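Local coordinates for prolyl endopeptidase (Myxococcus xanthus, PDB 2BKL), which probably hydrolyses oligopeptides on the carboxyl side of proline, and more slowly of alanine, as a serine endopeptidase of family S9A, at residues A[140-145]-A[646-651]; A[283-288]-A[297-302]; A[542-547]-A[597-602]. One frame throughout, in Å; residues are numbered along the deposited sequence.

Contact 1. Residues A[140-145]-A[646-651]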
ATOM      1  N   LYS A 140      -6.404   6.219  15.183  1.00  7.48           N
ATOM      2  CA  LYS A 140      -7.220   6.125  13.962  1.00  8.58           C
ATOM      3  C   LYS A 140      -8.445   5.253  14.225  1.00  8.58           C
ATOM      4  O   LYS A 140      -8.307   4.030  14.318  1.00  9.31           O
ATOM      5  CB  LYS A 140      -6.401   5.502  12.836  1.00  9.51           C
ATOM      6  CG  LYS A 140      -5.134   6.291  12.497  1.00  9.42           C
ATOM      7  CD  LYS A 140      -4.495   5.965  11.165  1.00 14.61           C
ATOM      8  CE  LYS A 140      -4.361   4.505  10.922  1.00 15.43           C
ATOM      9  NZ  LYS A 140      -4.050   4.263   9.485  1.00 18.02           N
ATOM     10  N   PRO A 141      -9.627   5.848  14.376  1.00  9.49           N
ATOM     11  CA  PRO A 141     -10.857   5.072  14.484  1.00  9.24           C
ATOM     12  C   PRO A 141     -11.015   4.144  13.300  1.00  7.76           C
ATOM     13  O   PRO A 141     -10.787   4.579  12.160  1.00  9.73           O
ATOM     14  CB  PRO A 141     -11.942   6.150  14.526  1.00 10.27           C
ATOM     15  CG  PRO A 141     -11.260   7.295  15.188  1.00 11.84           C
ATOM     16  CD  PRO A 141      -9.863   7.287  14.582  1.00 11.58           C
ATOM     17  N   ASN A 142     -11.354   2.891  13.597  1.00  8.91           N
ATOM     18  CA  ASN A 142     -11.632   1.865  12.608  1.00  9.19           C
ATOM     19  C   ASN A 142     -10.437   1.572  11.708  1.00  9.97           C
ATOM     20  O   ASN A 142     -10.601   0.980  10.655  1.00 11.15           O
ATOM     21  CB  ASN A 142     -12.867   2.266  11.793  1.00 10.68           C
ATOM     22  CG  ASN A 142     -14.084   2.430  12.665  1.00 11.77           C
ATOM     23  OD1 ASN A 142     -14.481   1.501  13.380  1.00 13.38           O
ATOM     24  ND2 ASN A 142     -14.657   3.634  12.665  1.00 17.03           N
ATOM     25  N   ALA A 143      -9.232   1.950  12.125  1.00  9.94           N
ATOM     26  CA  ALA A 143      -8.036   1.866  11.270  1.00  9.93           C
ATOM     27  C   ALA A 143      -8.241   2.556   9.921  1.00  9.87           C
ATOM     28  O   ALA A 143      -7.600   2.222   8.920  1.00 12.90           O
ATOM     29  CB  ALA A 143      -7.581   0.405  11.095  1.00 11.40           C
ATOM     30  N   ALA A 144      -9.118   3.555   9.896  1.00  9.63           N
ATOM     31  CA  ALA A 144      -9.338   4.361   8.698  1.00  9.40           C
ATOM     32  C   ALA A 144      -8.260   5.452   8.593  1.00  9.73           C
ATOM     33  O   ALA A 144      -7.312   5.498   9.402  1.00 12.09           O
ATOM     34  CB  ALA A 144     -10.736   4.934   8.687  1.00  9.54           C
ATOM     35  N   ASP A 145      -8.315   6.287   7.567  1.00  9.10           N
ATOM     36  CA  ASP A 145      -7.228   7.242   7.351  1.00  9.83           C
ATOM     37  C   ASP A 145      -7.256   8.436   8.299  1.00 10.33           C
ATOM     38  O   ASP A 145      -6.199   8.952   8.685  1.00  9.06           O
ATOM     39  CB  ASP A 145      -7.242   7.782   5.922  1.00 10.15           C
ATOM     40  CG  ASP A 145      -6.830   6.758   4.891  1.00 14.02           C
ATOM     41  OD1 ASP A 145      -6.452   5.595   5.210  1.00 13.46           O
ATOM     42  OD2 ASP A 145      -6.925   7.062   3.686  1.00 11.19           O
ATOM     43  N   GLU A 646     -17.110  -5.634   5.646  1.00  8.09           N
ATOM     44  CA  GLU A 646     -16.421  -5.796   6.915  1.00  8.79           C
ATOM     45  C   GLU A 646     -16.781  -4.650   7.839  1.00  8.61           C
ATOM     46  O   GLU A 646     -16.735  -3.493   7.431  1.00 11.10           O
ATOM     47  CB  GLU A 646     -14.919  -5.811   6.659  1.00 10.93           C
ATOM     48  CG  GLU A 646     -14.027  -6.026   7.875  1.00 12.95           C
ATOM     49  CD  GLU A 646     -13.814  -7.479   8.241  1.00 18.08           C
ATOM     50  OE1 GLU A 646     -13.536  -8.299   7.337  1.00 25.52           O
ATOM     51  OE2 GLU A 646     -13.832  -7.778   9.463  1.00 25.71           O
ATOM     52  N   ALA A 647     -17.113  -4.982   9.084  1.00  9.72           N
ATOM     53  CA  ALA A 647     -17.491  -3.988  10.057  1.00  9.40           C
ATOM     54  C   ALA A 647     -16.271  -3.318  10.695  1.00 10.58           C
ATOM     55  O   ALA A 647     -15.226  -3.938  10.843  1.00 11.60           O
ATOM     56  CB  ALA A 647     -18.361  -4.615  11.130  1.00 11.33           C
ATOM     57  N   ASN A 648     -16.429  -2.052  11.036  1.00 11.00           N
ATOM     58  CA  ASN A 648     -15.411  -1.257  11.707  1.00 11.29           C
ATOM     59  C   ASN A 648     -14.075  -1.334  11.017  1.00 10.06           C
ATOM     60  O   ASN A 648     -13.055  -1.580  11.634  1.00 10.10           O
ATOM     61  CB  ASN A 648     -15.324  -1.678  13.168  1.00 14.68           C
ATOM     62  CG  ASN A 648     -16.658  -1.537  13.866  1.00 14.68           C
ATOM     63  OD1 ASN A 648     -17.214  -0.452  13.928  1.00 21.16           O
ATOM     64  ND2 ASN A 648     -17.193  -2.635  14.317  1.00 19.61           N
ATOM     65  N   ALA A 649     -14.103  -1.103   9.717  1.00  7.96           N
ATOM     66  CA  ALA A 649     -12.947  -1.343   8.890  1.00  7.94           C
ATOM     67  C   ALA A 649     -12.669  -0.181   7.955  1.00  9.11           C
ATOM     68  O   ALA A 649     -13.557   0.297   7.255  1.00  8.85           O
ATOM     69  CB  ALA A 649     -13.142  -2.615   8.085  1.00  9.83           C
ATOM     70  N   GLY A 650     -11.413   0.249   7.945  1.00  9.62           N
ATOM     71  CA  GLY A 650     -10.902   1.167   6.949  1.00  9.68           C
ATOM     72  C   GLY A 650     -10.423   0.443   5.707  1.00  9.68           C
ATOM     73  O   GLY A 650     -10.668  -0.760   5.526  1.00  9.75           O
ATOM     74  N   HIS A 651      -9.729   1.199   4.870  1.00 10.00           N
ATOM     75  CA  HIS A 651      -9.251   0.737   3.574  1.00 11.54           C
ATOM     76  C   HIS A 651      -8.405  -0.515   3.683  1.00 12.52           C
ATOM     77  O   HIS A 651      -8.459  -1.396   2.812  1.00 12.61           O
ATOM     78  CB  HIS A 651      -8.452   1.831   2.881  1.00 12.16           C
ATOM     79  CG  HIS A 651      -8.128   1.504   1.464  1.00 13.45           C
ATOM     80  ND1 HIS A 651      -9.107   1.347   0.512  1.00 14.09           N
ATOM     81  CD2 HIS A 651      -6.951   1.238   0.850  1.00 16.15           C
ATOM     82  CE1 HIS A 651      -8.549   0.996  -0.636  1.00 16.05           C
ATOM     83  NE2 HIS A 651      -7.240   0.952  -0.467  1.00 14.51           N
TER
HETATM   84  O   HOH W   1      -9.206   4.041   5.232  1.00 15.65           O

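Contact 2. Residues A[283-288]-A[297-302]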
ATOM      1  N   ARG A 283      25.571  18.345   2.988  1.00  9.03           N
ATOM      2  CA  ARG A 283      25.456  17.934   1.584  1.00  8.88           C
ATOM      3  C   ARG A 283      24.078  17.322   1.384  1.00  7.50           C
ATOM      4  O   ARG A 283      23.535  16.715   2.278  1.00  8.31           O
ATOM      5  CB  ARG A 283      26.506  16.884   1.228  1.00 11.15           C
ATOM      6  CG  ARG A 283      27.904  17.209   1.663  1.00 15.79           C
ATOM      7  CD  ARG A 283      28.465  18.447   1.074  1.00 18.44           C
ATOM      8  NE  ARG A 283      28.774  18.294  -0.342  1.00 21.00           N
ATOM      9  CZ  ARG A 283      29.348  19.227  -1.078  1.00 20.75           C
ATOM     10  NH1 ARG A 283      29.645  20.405  -0.555  1.00 22.89           N
ATOM     11  NH2 ARG A 283      29.599  18.993  -2.355  1.00 23.03           N
ATOM     12  N   PHE A 284      23.493  17.514   0.205  1.00  6.49           N
ATOM     13  CA  PHE A 284      22.211  16.932  -0.145  1.00  7.39           C
ATOM     14  C   PHE A 284      22.455  15.757  -1.076  1.00  8.07           C
ATOM     15  O   PHE A 284      23.271  15.841  -2.000  1.00  8.77           O
ATOM     16  CB  PHE A 284      21.321  17.937  -0.905  1.00  9.17           C
ATOM     17  CG  PHE A 284      20.896  19.162  -0.136  1.00  8.40           C
ATOM     18  CD1 PHE A 284      21.075  19.316   1.221  1.00  8.63           C
ATOM     19  CD2 PHE A 284      20.231  20.174  -0.834  1.00  9.32           C
ATOM     20  CE1 PHE A 284      20.618  20.461   1.860  1.00  7.96           C
ATOM     21  CE2 PHE A 284      19.801  21.336  -0.188  1.00  9.31           C
ATOM     22  CZ  PHE A 284      19.990  21.458   1.150  1.00  8.83           C
ATOM     23  N   TYR A 285      21.766  14.643  -0.808  1.00  6.39           N
ATOM     24  CA  TYR A 285      21.805  13.445  -1.638  1.00  7.28           C
ATOM     25  C   TYR A 285      20.446  13.309  -2.306  1.00  6.65           C
ATOM     26  O   TYR A 285      19.449  13.150  -1.641  1.00  8.91           O
ATOM     27  CB  TYR A 285      22.198  12.201  -0.806  1.00  8.13           C
ATOM     28  CG  TYR A 285      23.570  12.403  -0.202  1.00  8.25           C
ATOM     29  CD1 TYR A 285      23.721  13.029   1.028  1.00  9.05           C
ATOM     30  CD2 TYR A 285      24.714  12.062  -0.907  1.00 10.05           C
ATOM     31  CE1 TYR A 285      24.977  13.308   1.545  1.00  8.36           C
ATOM     32  CE2 TYR A 285      25.998  12.329  -0.386  1.00  9.58           C
ATOM     33  CZ  TYR A 285      26.109  12.946   0.841  1.00 10.00           C
ATOM     34  OH  TYR A 285      27.348  13.239   1.335  1.00 10.96           O
ATOM     35  N   VAL A 286      20.432  13.408  -3.623  1.00  6.89           N
ATOM     36  CA  VAL A 286      19.198  13.510  -4.388  1.00  7.68           C
ATOM     37  C   VAL A 286      19.036  12.258  -5.230  1.00  6.67           C
ATOM     38  O   VAL A 286      19.838  12.013  -6.134  1.00  7.36           O
ATOM     39  CB  VAL A 286      19.197  14.751  -5.310  1.00  8.08           C
ATOM     40  CG1 VAL A 286      17.923  14.826  -6.127  1.00  9.88           C
ATOM     41  CG2 VAL A 286      19.382  16.015  -4.518  1.00  8.70           C
ATOM     42  N   LEU A 287      17.993  11.496  -4.941  1.00  6.66           N
ATOM     43  CA  LEU A 287      17.628  10.320  -5.712  1.00  5.58           C
ATOM     44  C   LEU A 287      16.604  10.734  -6.738  1.00  6.13           C
ATOM     45  O   LEU A 287      15.562  11.298  -6.381  1.00  6.40           O
ATOM     46  CB  LEU A 287      17.029   9.246  -4.787  1.00  5.81           C
ATOM     47  CG  LEU A 287      16.405   8.027  -5.460  1.00  5.15           C
ATOM     48  CD1 LEU A 287      17.426   7.176  -6.219  1.00  7.24           C
ATOM     49  CD2 LEU A 287      15.655   7.200  -4.402  1.00  8.47           C
ATOM     50  N   THR A 288      16.862  10.471  -8.013  1.00  5.24           N
ATOM     51  CA  THR A 288      15.988  10.963  -9.074  1.00  6.35           C
ATOM     52  C   THR A 288      15.964  10.098 -10.310  1.00  6.31           C
ATOM     53  O   THR A 288      16.934   9.378 -10.610  1.00  6.83           O
ATOM     54  CB  THR A 288      16.412  12.415  -9.429  1.00  7.56           C
ATOM     55  OG1 THR A 288      15.547  12.952 -10.429  1.00  9.02           O
ATOM     56  CG2 THR A 288      17.787  12.453 -10.042  1.00  7.71           C
ATOM     57  N   VAL A 297      21.759   8.839  -8.350  1.00  6.31           N
ATOM     58  CA  VAL A 297      21.987   9.718  -7.202  1.00  6.45           C
ATOM     59  C   VAL A 297      22.972  10.835  -7.503  1.00  7.45           C
ATOM     60  O   VAL A 297      24.056  10.585  -7.997  1.00  7.91           O
ATOM     61  CB  VAL A 297      22.467   8.962  -5.938  1.00  6.59           C
ATOM     62  CG1 VAL A 297      22.487   9.898  -4.735  1.00  6.97           C
ATOM     63  CG2 VAL A 297      21.565   7.746  -5.657  1.00  7.89           C
ATOM     64  N   PHE A 298      22.586  12.051  -7.141  1.00  7.16           N
ATOM     65  CA  PHE A 298      23.415  13.257  -7.209  1.00  7.79           C
ATOM     66  C   PHE A 298      23.780  13.735  -5.796  1.00  8.51           C
ATOM     67  O   PHE A 298      23.029  13.547  -4.829  1.00  8.39           O
ATOM     68  CB  PHE A 298      22.654  14.403  -7.896  1.00  7.39           C
ATOM     69  CG  PHE A 298      22.450  14.226  -9.364  1.00  8.35           C
ATOM     70  CD1 PHE A 298      23.422  14.645 -10.259  1.00  9.53           C
ATOM     71  CD2 PHE A 298      21.283  13.669  -9.866  1.00  9.41           C
ATOM     72  CE1 PHE A 298      23.243  14.514 -11.600  1.00  8.94           C
ATOM     73  CE2 PHE A 298      21.120  13.503 -11.217  1.00  9.97           C
ATOM     74  CZ  PHE A 298      22.101  13.943 -12.099  1.00  9.99           C
ATOM     75  N   GLU A 299      24.959  14.334  -5.674  1.00  6.86           N
ATOM     76  CA  GLU A 299      25.359  15.098  -4.502  1.00  8.68           C
ATOM     77  C   GLU A 299      25.206  16.561  -4.862  1.00  8.20           C
ATOM     78  O   GLU A 299      25.676  16.983  -5.924  1.00  9.63           O
ATOM     79  CB  GLU A 299      26.804  14.802  -4.097  1.00 12.48           C
ATOM     80  CG  GLU A 299      27.270  15.559  -2.863  1.00 13.99           C
ATOM     81  CD  GLU A 299      28.656  15.163  -2.393  1.00 18.16           C
ATOM     82  OE1 GLU A 299      29.162  14.069  -2.733  1.00 22.59           O
ATOM     83  OE2 GLU A 299      29.252  15.963  -1.667  1.00 23.89           O
ATOM     84  N   VAL A 300      24.529  17.311  -4.000  1.00  7.95           N
ATOM     85  CA  VAL A 300      24.271  18.734  -4.222  1.00  8.45           C
ATOM     86  C   VAL A 300      24.817  19.529  -3.060  1.00  9.52           C
ATOM     87  O   VAL A 300      24.616  19.163  -1.905  1.00  9.14           O
ATOM     88  CB  VAL A 300      22.762  18.985  -4.363  1.00 10.28           C
ATOM     89  CG1 VAL A 300      22.467  20.500  -4.556  1.00 10.76           C
ATOM     90  CG2 VAL A 300      22.194  18.156  -5.501  1.00 10.56           C
ATOM     91  N   ASP A 301      25.527  20.615  -3.375  1.00 10.07           N
ATOM     92  CA  ASP A 301      26.053  21.546  -2.396  1.00 10.86           C
ATOM     93  C   ASP A 301      24.981  22.620  -2.141  1.00  8.93           C
ATOM     94  O   ASP A 301      24.584  23.294  -3.059  1.00  8.99           O
ATOM     95  CB  ASP A 301      27.297  22.171  -3.008  1.00 12.05           C
ATOM     96  CG  ASP A 301      28.015  23.085  -2.065  1.00 14.32           C
ATOM     97  OD1 ASP A 301      27.446  23.491  -1.026  1.00 15.44           O
ATOM     98  OD2 ASP A 301      29.194  23.414  -2.302  1.00 19.96           O
ATOM     99  N   PRO A 302      24.454  22.727  -0.929  1.00  9.30           N
ATOM    100  CA  PRO A 302      23.406  23.724  -0.646  1.00  9.11           C
ATOM    101  C   PRO A 302      23.857  25.157  -1.000  1.00 10.09           C
ATOM    102  O   PRO A 302      23.005  25.980  -1.272  1.00 11.61           O
ATOM    103  CB  PRO A 302      23.195  23.595   0.857  1.00 10.61           C
ATOM    104  CG  PRO A 302      23.766  22.237   1.226  1.00 13.13           C
ATOM    105  CD  PRO A 302      24.806  21.922   0.257  1.00 10.67           C
TER

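Contact 3. Residues A[542-547]-A[597-602]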
ATOM      1  N   ALA A 542     -10.666  -7.068 -15.752  1.00  6.20           N
ATOM      2  CA  ALA A 542     -10.359  -8.385 -16.296  1.00  6.94           C
ATOM      3  C   ALA A 542     -11.668  -9.160 -16.503  1.00  5.37           C
ATOM      4  O   ALA A 542     -11.868  -9.760 -17.561  1.00  6.24           O
ATOM      5  CB  ALA A 542      -9.423  -9.130 -15.386  1.00  6.48           C
ATOM      6  N   MET A 543     -12.574  -9.131 -15.513  1.00  6.02           N
ATOM      7  CA  MET A 543     -13.775  -9.968 -15.587  1.00  7.46           C
ATOM      8  C   MET A 543     -14.783  -9.418 -16.572  1.00  7.54           C
ATOM      9  O   MET A 543     -15.565 -10.180 -17.120  1.00  8.53           O
ATOM     10  CB  MET A 543     -14.387 -10.195 -14.218  1.00 11.58           C
ATOM     11  CG  MET A 543     -15.197  -9.108 -13.679  1.00 12.97           C
ATOM     12  SD  MET A 543     -16.131  -9.607 -12.170  1.00 11.01           S
ATOM     13  CE  MET A 543     -17.351 -10.423 -12.594  1.00 14.14           C
ATOM     14  N   THR A 544     -14.780  -8.102 -16.807  1.00  6.29           N
ATOM     15  CA  THR A 544     -15.701  -7.521 -17.784  1.00  6.50           C
ATOM     16  C   THR A 544     -15.185  -7.639 -19.212  1.00  6.98           C
ATOM     17  O   THR A 544     -15.979  -7.725 -20.157  1.00  8.17           O
ATOM     18  CB  THR A 544     -16.060  -6.048 -17.454  1.00  5.89           C
ATOM     19  OG1 THR A 544     -14.893  -5.266 -17.225  1.00  6.27           O
ATOM     20  CG2 THR A 544     -16.936  -5.936 -16.173  1.00  6.55           C
ATOM     21  N   GLN A 545     -13.868  -7.623 -19.391  1.00  5.62           N
ATOM     22  CA  GLN A 545     -13.257  -7.758 -20.731  1.00  5.94           C
ATOM     23  C   GLN A 545     -13.182  -9.177 -21.260  1.00  6.83           C
ATOM     24  O   GLN A 545     -13.473  -9.425 -22.436  1.00  9.18           O
ATOM     25  CB  GLN A 545     -11.849  -7.141 -20.732  1.00  6.60           C
ATOM     26  CG  GLN A 545     -11.890  -5.640 -20.527  1.00  7.08           C
ATOM     27  CD  GLN A 545     -10.546  -4.963 -20.613  1.00  9.03           C
ATOM     28  OE1 GLN A 545      -9.493  -5.608 -20.635  1.00  8.94           O
ATOM     29  NE2 GLN A 545     -10.571  -3.631 -20.651  1.00 10.03           N
ATOM     30  N   ARG A 546     -12.759 -10.102 -20.407  1.00  6.34           N
ATOM     31  CA  ARG A 546     -12.486 -11.471 -20.812  1.00  7.30           C
ATOM     32  C   ARG A 546     -12.985 -12.434 -19.756  1.00  7.74           C
ATOM     33  O   ARG A 546     -12.209 -13.193 -19.168  1.00  8.01           O
ATOM     34  CB  ARG A 546     -10.996 -11.679 -21.044  1.00  9.48           C
ATOM     35  CG  ARG A 546     -10.415 -10.798 -22.122  1.00 12.79           C
ATOM     36  CD  ARG A 546     -10.624 -11.285 -23.482  1.00 18.78           C
ATOM     37  NE  ARG A 546     -10.054 -12.610 -23.763  1.00 18.26           N
ATOM     38  CZ  ARG A 546      -8.765 -12.923 -23.955  1.00 19.63           C
ATOM     39  NH1 ARG A 546      -7.775 -12.050 -23.879  1.00 23.91           N
ATOM     40  NH2 ARG A 546      -8.465 -14.184 -24.253  1.00 21.32           N
ATOM     41  N   PRO A 547     -14.287 -12.438 -19.506  1.00  7.28           N
ATOM     42  CA  PRO A 547     -14.855 -13.283 -18.453  1.00  8.11           C
ATOM     43  C   PRO A 547     -14.545 -14.774 -18.650  1.00  8.74           C
ATOM     44  O   PRO A 547     -14.402 -15.492 -17.650  1.00 10.31           O
ATOM     45  CB  PRO A 547     -16.364 -12.983 -18.538  1.00  7.85           C
ATOM     46  CG  PRO A 547     -16.573 -12.459 -19.940  1.00  7.16           C
ATOM     47  CD  PRO A 547     -15.333 -11.667 -20.217  1.00  7.81           C
ATOM     48  N   HIS A 597     -19.239   0.241 -16.356  1.00  4.88           N
ATOM     49  CA  HIS A 597     -19.874   0.544 -17.641  1.00  4.79           C
ATOM     50  C   HIS A 597     -19.687  -0.538 -18.688  1.00  7.15           C
ATOM     51  O   HIS A 597     -20.067  -0.348 -19.852  1.00  8.17           O
ATOM     52  CB  HIS A 597     -19.363   1.888 -18.171  1.00  5.79           C
ATOM     53  CG  HIS A 597     -19.658   3.008 -17.250  1.00  5.41           C
ATOM     54  ND1 HIS A 597     -18.745   3.469 -16.320  1.00  5.60           N
ATOM     55  CD2 HIS A 597     -20.776   3.759 -17.096  1.00  7.29           C
ATOM     56  CE1 HIS A 597     -19.300   4.438 -15.615  1.00  7.25           C
ATOM     57  NE2 HIS A 597     -20.530   4.648 -16.075  1.00  6.22           N
ATOM     58  N   HIS A 598     -19.143  -1.683 -18.280  1.00  5.92           N
ATOM     59  CA  HIS A 598     -18.865  -2.766 -19.213  1.00  5.91           C
ATOM     60  C   HIS A 598     -19.357  -4.123 -18.765  1.00  5.55           C
ATOM     61  O   HIS A 598     -18.839  -5.173 -19.194  1.00  7.46           O
ATOM     62  CB  HIS A 598     -17.377  -2.777 -19.550  1.00  7.24           C
ATOM     63  CG  HIS A 598     -16.978  -1.621 -20.414  1.00  7.88           C
ATOM     64  ND1 HIS A 598     -17.096  -1.634 -21.793  1.00 11.98           N
ATOM     65  CD2 HIS A 598     -16.536  -0.382 -20.086  1.00  8.32           C
ATOM     66  CE1 HIS A 598     -16.713  -0.460 -22.269  1.00 12.15           C
ATOM     67  NE2 HIS A 598     -16.382   0.319 -21.255  1.00 11.18           N
ATOM     68  N   VAL A 599     -20.389  -4.117 -17.928  1.00  5.59           N
ATOM     69  CA  VAL A 599     -21.075  -5.372 -17.554  1.00  5.29           C
ATOM     70  C   VAL A 599     -22.084  -5.689 -18.672  1.00  5.75           C
ATOM     71  O   VAL A 599     -23.237  -5.295 -18.599  1.00  7.74           O
ATOM     72  CB  VAL A 599     -21.717  -5.297 -16.170  1.00  6.96           C
ATOM     73  CG1 VAL A 599     -22.354  -6.613 -15.782  1.00  8.53           C
ATOM     74  CG2 VAL A 599     -20.687  -4.861 -15.122  1.00  6.95           C
ATOM     75  N   ARG A 600     -21.599  -6.305 -19.738  1.00  7.62           N
ATOM     76  CA  ARG A 600     -22.466  -6.632 -20.884  1.00  7.41           C
ATOM     77  C   ARG A 600     -23.481  -7.691 -20.500  1.00  6.64           C
ATOM     78  O   ARG A 600     -23.186  -8.576 -19.721  1.00  8.10           O
ATOM     79  CB  ARG A 600     -21.641  -7.129 -22.048  1.00 11.19           C
ATOM     80  CG  ARG A 600     -20.709  -6.074 -22.667  1.00 15.37           C
ATOM     81  CD  ARG A 600     -19.740  -6.614 -23.729  1.00 19.99           C
ATOM     82  NE  ARG A 600     -19.464  -8.024 -23.480  1.00 26.53           N
ATOM     83  CZ  ARG A 600     -18.271  -8.601 -23.434  1.00 26.60           C
ATOM     84  NH1 ARG A 600     -17.144  -7.913 -23.675  1.00 31.65           N
ATOM     85  NH2 ARG A 600     -18.203  -9.905 -23.165  1.00 28.73           N
ATOM     86  N   PRO A 601     -24.684  -7.631 -21.071  1.00  6.64           N
ATOM     87  CA  PRO A 601     -25.700  -8.632 -20.786  1.00  7.03           C
ATOM     88  C   PRO A 601     -25.456  -9.919 -21.556  1.00  7.18           C
ATOM     89  O   PRO A 601     -24.706  -9.965 -22.536  1.00  7.15           O
ATOM     90  CB  PRO A 601     -26.977  -7.960 -21.258  1.00  6.54           C
ATOM     91  CG  PRO A 601     -26.516  -7.110 -22.418  1.00  7.90           C
ATOM     92  CD  PRO A 601     -25.182  -6.575 -21.966  1.00  7.80           C
ATOM     93  N   ASP A 602     -26.137 -10.968 -21.119  1.00  6.13           N
ATOM     94  CA  ASP A 602     -26.142 -12.267 -21.798  1.00  7.74           C
ATOM     95  C   ASP A 602     -24.764 -12.901 -21.784  1.00  9.15           C
ATOM     96  O   ASP A 602     -24.400 -13.638 -22.697  1.00  8.97           O
ATOM     97  CB  ASP A 602     -26.695 -12.158 -23.220  1.00  9.02           C
ATOM     98  CG  ASP A 602     -27.971 -11.349 -23.281  1.00 11.78           C
ATOM     99  OD1 ASP A 602     -28.899 -11.603 -22.460  1.00 13.21           O
ATOM    100  OD2 ASP A 602     -28.111 -10.366 -24.049  1.00 13.76           O
TER
HETATM  101  O   HOH W   2     -17.233  -5.681 -21.853  1.00 28.64           O

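Contact 1. Residues A[140-145]-A[646-651]
Asn142 and Asn648 face each other with matching first torsions: in both, CG stands anti to the carbonyl carbon (chi1 -60° and -57°), and the planes of the two carboxamides are nearly parallel, 13° apart. Contact is made by the oxygen branch of Asn142, whose OD1 rests 3.3 Å from CB of Asn648. The two OD1 atoms of Asn142 and Asn648 are 3.4 Å apart and both are acceptors, so the amides pack beside each other without bonding. Both residues have left-handed backbone conformations, a region that asparagine tolerates well. For Asn142 this belongs to two overlapping turns, type II from Lys140 to Ala143 and type I' from Pro141 to Ala144, which leave its carbonyl turned to Gly650.

That carbonyl takes the one direct hydrogen bond across the contact, from Gly650 N to Asn142 O at 2.9 Å, a weak and bent one. Glycine matters here: CA of Gly650 lies 4.0 Å from CA of Ala144, and a beta carbon would clash with Ala143 O and Ala144 CA. Further along, a water accepts from His651 N at 2.9 Å and donates weakly to Asp145 OD1 at 3.2 Å. Asp145 and His651 both line the pocket holding the benzyloxycarbonyl-alanyl-proline ligand. Asp145 OD2 is salt-bridged to Arg618, while His651 ND1 bonds to Asp616, consistent with a Ser533-His651-Asp616 catalytic triad.

The contact therefore spans the interface of the two domains beside the active site. On the propeller side, 140-145 leaves the end of strand 134-141. On the hydrolase side, 646-651 runs from the edge strand 641-646 towards helix 657-674, with Asp614 holding the backbone N atoms of Asn648 and Ala649.

Contact 2. Residues A[283-288]-A[297-302]
Arg283 meets Glu299 with its guanidinium perpendicular to the carboxylate, the planes 90° apart. NE of Arg283 lies 2.7 Å from Glu299 OE2 and engages its anti lone pair, with the oxygen tilted from the guanidinium plane, while NH2 adds a weak bond to the same oxygen. Glu299 reaches this position on an extended chain, CG anti to the backbone N (chi1 -179°), whereas Arg283 bends at chi2 and chi3. Arg283 NH1 forms a longer salt bridge, 3.5 Å, to OD2 of Asp301, whose OD1 accepts from Ala303 N. A leucine in place of Arg283 would probably leave the carboxylates of Glu299 and Asp301 without the cation they share.

On the face carrying Phe284, Val286, Phe298 and Val300, Val286 CG2 touches Val300 CG2 at 3.7 Å. CG of Pro302 sits over the Phe284 ring, 3.9 Å from its centroid, as a CH-pi contact, and the Thr288 methyl CG2 abuts the edge of the Phe298 ring.

Backbone bonds pair Phe284 with Val300 and Val286 with Phe298. These antiparallel strands are the middle two of a propeller blade, between 275-280 and 311-314: Phe284 packs edge-to-face with Tyr240, Phe242 and Trp256, and Leu287 and Val297 meet strand 321-328.

Contact 3. Residues A[542-547]-A[597-602]
Thr544 supplies the closest approach, its CB 3.4 Å from the carbonyl O of His598, and its methyl CG2 meets CG2 of Val599 at 4.0 Å. With OG1 between the backbone N and the carbonyl carbon (chi1 51°), bonded back to Gly540 O and Ala541 O within its own helix, CG2 is left facing Val599. Alongside, the Arg600 guanidinium lies with Thr544 O over one face, NH1 being 3.7 Å from that oxygen, and Gln545 O near its plane at the edge. Water 2 donates to Thr544 O at 2.9 Å and to His598 O at 3.1 Å, joining the two backbones.

The next shell fixes these groups. An inverse gamma turn centred on Val599 shapes the loop, and the His598 ring is tied through NE2 to His591 O. Phe627 of helix 622-632 packs against both Thr544 and Val599, while the Gln545 amide is held by Gln503 and His510.

No direct hydrogen bond crosses between the segments, so cohesion rests on small apolar contacts, a shared water and the packing of Arg600 against the helix-end carbonyls. The positive charge of Arg600 beside the C-terminal carbonyls of helix 534-545 probably gains from the negative end of the helix dipole.

Overall arrangement
From the N terminus the chain runs through two short strands, two helices and one blade before reaching 140-145, in the next blade; its partner 646-651 comes some five hundred residues later. Contact 1 thus closes a very long loop that ties the propeller to the hydrolase domain, and the other two fall within it. Contact 2 closes first, a short hairpin inside a later blade. Contact 3 follows in series, joining helix 534-545 to the loop before strand 607-613 within the hydrolase domain. None crosses another. Contacts 2 and 3 lie on opposite sides of the chain's centre, their own centres about 49 Å apart; that of contact 1 lies about 39 Å and 31 Å from theirs, respectively.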